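Local structure of hypothetic aldehyde deformylating oxygenase (Sulfolobus tokodaii, 5V4T) at residues G188-I191 / Q192-V195. The protein binds iron and probably acts as an oxidoreductase of the ferritin-like diiron class, with aldehyde deformylating oxygenase activity. Sequence-based numbering, arbitrary orientation.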
ATOM      1  N   GLY A 188     -18.802  -1.274   5.987  1.00 24.76           N
ATOM      2  CA  GLY A 188     -19.775  -0.249   5.596  1.00 24.31           C
ATOM      3  C   GLY A 188     -19.442   0.470   4.274  1.00 25.24           C
ATOM      4  O   GLY A 188     -20.159   1.363   3.869  1.00 30.07           O
ATOM      5  N   TYR A 189     -18.434   0.008   3.561  1.00 21.17           N
ATOM      6  CA  TYR A 189     -17.977   0.632   2.300  1.00 20.36           C
ATOM      7  C   TYR A 189     -18.611  -0.044   1.103  1.00 21.02           C
ATOM      8  O   TYR A 189     -18.884  -1.230   1.131  1.00 25.49           O
ATOM      9  CB  TYR A 189     -16.472   0.534   2.162  1.00 19.59           C
ATOM     10  CG  TYR A 189     -15.805   1.377   3.204  1.00 20.36           C
ATOM     11  CD1 TYR A 189     -15.523   2.712   2.953  1.00 20.39           C
ATOM     12  CD2 TYR A 189     -15.513   0.888   4.462  1.00 21.50           C
ATOM     13  CE1 TYR A 189     -14.991   3.534   3.918  1.00 22.02           C
ATOM     14  CE2 TYR A 189     -14.972   1.721   5.444  1.00 18.66           C
ATOM     15  CZ  TYR A 189     -14.699   3.024   5.155  1.00 21.74           C
ATOM     16  OH  TYR A 189     -14.171   3.836   6.159  1.00 23.98           O
ATOM     17  N   SER A 190     -18.851   0.774   0.089  1.00 20.50           N
ATOM     18  CA  SER A 190     -19.283   0.321  -1.219  1.00 22.18           C
ATOM     19  C   SER A 190     -18.066   0.053  -2.094  1.00 21.59           C
ATOM     20  O   SER A 190     -17.281   0.978  -2.278  1.00 19.73           O
ATOM     21  CB  SER A 190     -20.077   1.405  -1.870  1.00 23.36           C
ATOM     22  OG  SER A 190     -20.151   1.209  -3.260  1.00 24.26           O
ATOM     23  N   ILE A 191     -17.937  -1.145  -2.639  1.00 20.62           N
ATOM     24  CA  ILE A 191     -16.828  -1.462  -3.543  1.00 21.22           C
ATOM     25  C   ILE A 191     -16.875  -0.536  -4.763  1.00 21.20           C
ATOM     26  O   ILE A 191     -15.827  -0.004  -5.173  1.00 19.30           O
ATOM     27  CB  ILE A 191     -16.792  -2.920  -3.988  1.00 23.41           C
ATOM     28  CG1 ILE A 191     -16.617  -3.846  -2.785  1.00 26.78           C
ATOM     29  CG2 ILE A 191     -15.684  -3.208  -4.988  1.00 24.43           C
ATOM     30  CD1 ILE A 191     -15.167  -3.828  -2.270  1.00 29.94           C
ATOM     31  N   GLN A 192     -18.068  -0.331  -5.363  1.00 19.80           N
ATOM     32  CA  GLN A 192     -18.147   0.652  -6.431  1.00 19.97           C
ATOM     33  C   GLN A 192     -17.623   2.044  -6.086  1.00 18.34           C
ATOM     34  O   GLN A 192     -16.899   2.689  -6.912  1.00 17.90           O
ATOM     35  CB  GLN A 192     -19.578   0.803  -6.998  1.00 24.74           C
ATOM     36  CG  GLN A 192     -19.621   1.664  -8.289  1.00 29.02           C
ATOM     37  CD  GLN A 192     -18.832   1.019  -9.433  1.00 32.11           C
ATOM     38  OE1 GLN A 192     -19.233  -0.047  -9.942  1.00 33.99           O
ATOM     39  NE2 GLN A 192     -17.715   1.649  -9.869  1.00 27.37           N
ATOM     40  N   GLU A 193     -17.949   2.567  -4.922  1.00 17.73           N
ATOM     41  CA  GLU A 193     -17.505   3.914  -4.516  1.00 17.85           C
ATOM     42  C   GLU A 193     -15.981   3.887  -4.346  1.00 16.58           C
ATOM     43  O   GLU A 193     -15.338   4.828  -4.703  1.00 16.36           O
ATOM     44  CB  GLU A 193     -18.175   4.498  -3.253  1.00 23.08           C
ATOM     45  CG  GLU A 193     -19.628   4.845  -3.463  1.00 29.28           C
ATOM     46  CD  GLU A 193     -20.308   5.466  -2.238  1.00 33.38           C
ATOM     47  OE1 GLU A 193     -19.625   5.749  -1.225  1.00 37.93           O
ATOM     48  OE2 GLU A 193     -21.553   5.652  -2.291  1.00 39.78           O
ATOM     49  N   LEU A 194     -15.452   2.804  -3.835  1.00 17.02           N
ATOM     50  CA  LEU A 194     -13.979   2.691  -3.699  1.00 16.55           C
ATOM     51  C   LEU A 194     -13.281   2.649  -5.030  1.00 17.85           C
ATOM     52  O   LEU A 194     -12.269   3.313  -5.209  1.00 15.71           O
ATOM     53  CB  LEU A 194     -13.634   1.425  -2.895  1.00 16.48           C
ATOM     54  CG  LEU A 194     -13.988   1.496  -1.454  1.00 17.21           C
ATOM     55  CD1 LEU A 194     -13.676   0.162  -0.833  1.00 19.20           C
ATOM     56  CD2 LEU A 194     -13.363   2.632  -0.652  1.00 16.62           C
ATOM     57  N   VAL A 195     -13.801   1.888  -6.000  1.00 16.56           N
ATOM     58  CA  VAL A 195     -13.270   1.893  -7.340  1.00 16.14           C
ATOM     59  C   VAL A 195     -13.424   3.260  -8.012  1.00 14.92           C
ATOM     60  O   VAL A 195     -12.506   3.719  -8.677  1.00 16.86           O
ATOM     61  CB  VAL A 195     -13.916   0.764  -8.216  1.00 17.90           C
ATOM     62  CG1 VAL A 195     -13.500   0.867  -9.672  1.00 21.28           C
ATOM     63  CG2 VAL A 195     -13.540  -0.611  -7.620  1.00 18.44           C
TER
HETATM   64  O   HOH W   1     -18.393   3.563   0.529  1.00 26.65           O
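S190 and E193 face each other across the first turn of helix 191-211, with S190 as its N-cap. The serine CB points toward the turn, and with OG anti to the backbone N (chi1 161°) the hydroxyl oxygen reaches over the start of the helix. There OG accepts the E193 N-H at 3.1 Å, in a nearly straight bond (163° at the hydrogen). E193 answers from its own side chain: CG, beside its backbone N, lies alongside S190 CB at 3.8 Å, and the chain, extended beyond CG, carries the carboxylate on to a water. The carboxylate does not take the S190 amide directly; the water accepts from S190 N at 2.9 Å and donates to E193 OE1 at 3.1 Å, closing the ring. With an alanine in place of S190, the E193 amide would probably be left without its side-chain acceptor and the first turn less firmly capped, although the water on the S190 backbone N could remain. Behind the cap the regular helix bonds begin, L194 N to S190 O at 3.0 Å and V195 N to I191 O at 2.9 Å.

On another side of the turn, the residue before the cap meets the fourth residue after it: Y189 CB approaches L194 CD1 at 4.1 Å, while L194 CD2 lies obliquely to the tyrosine ring. Both side chains rest on I121 of helix 98-128, where E124 also holds the tyrosine hydroxyl. One turn apart on the helix, the CG2 methyls of I191 and V195 meet at 4.3 Å, and both residues pack on helix 159-179. Serine cap and glutamate, linked back through water, form a water-mediated variant of the capping box; together with the Y189-L194 hydrophobic staple, they start the last helix of this ferritin-like protein, away from its iron site.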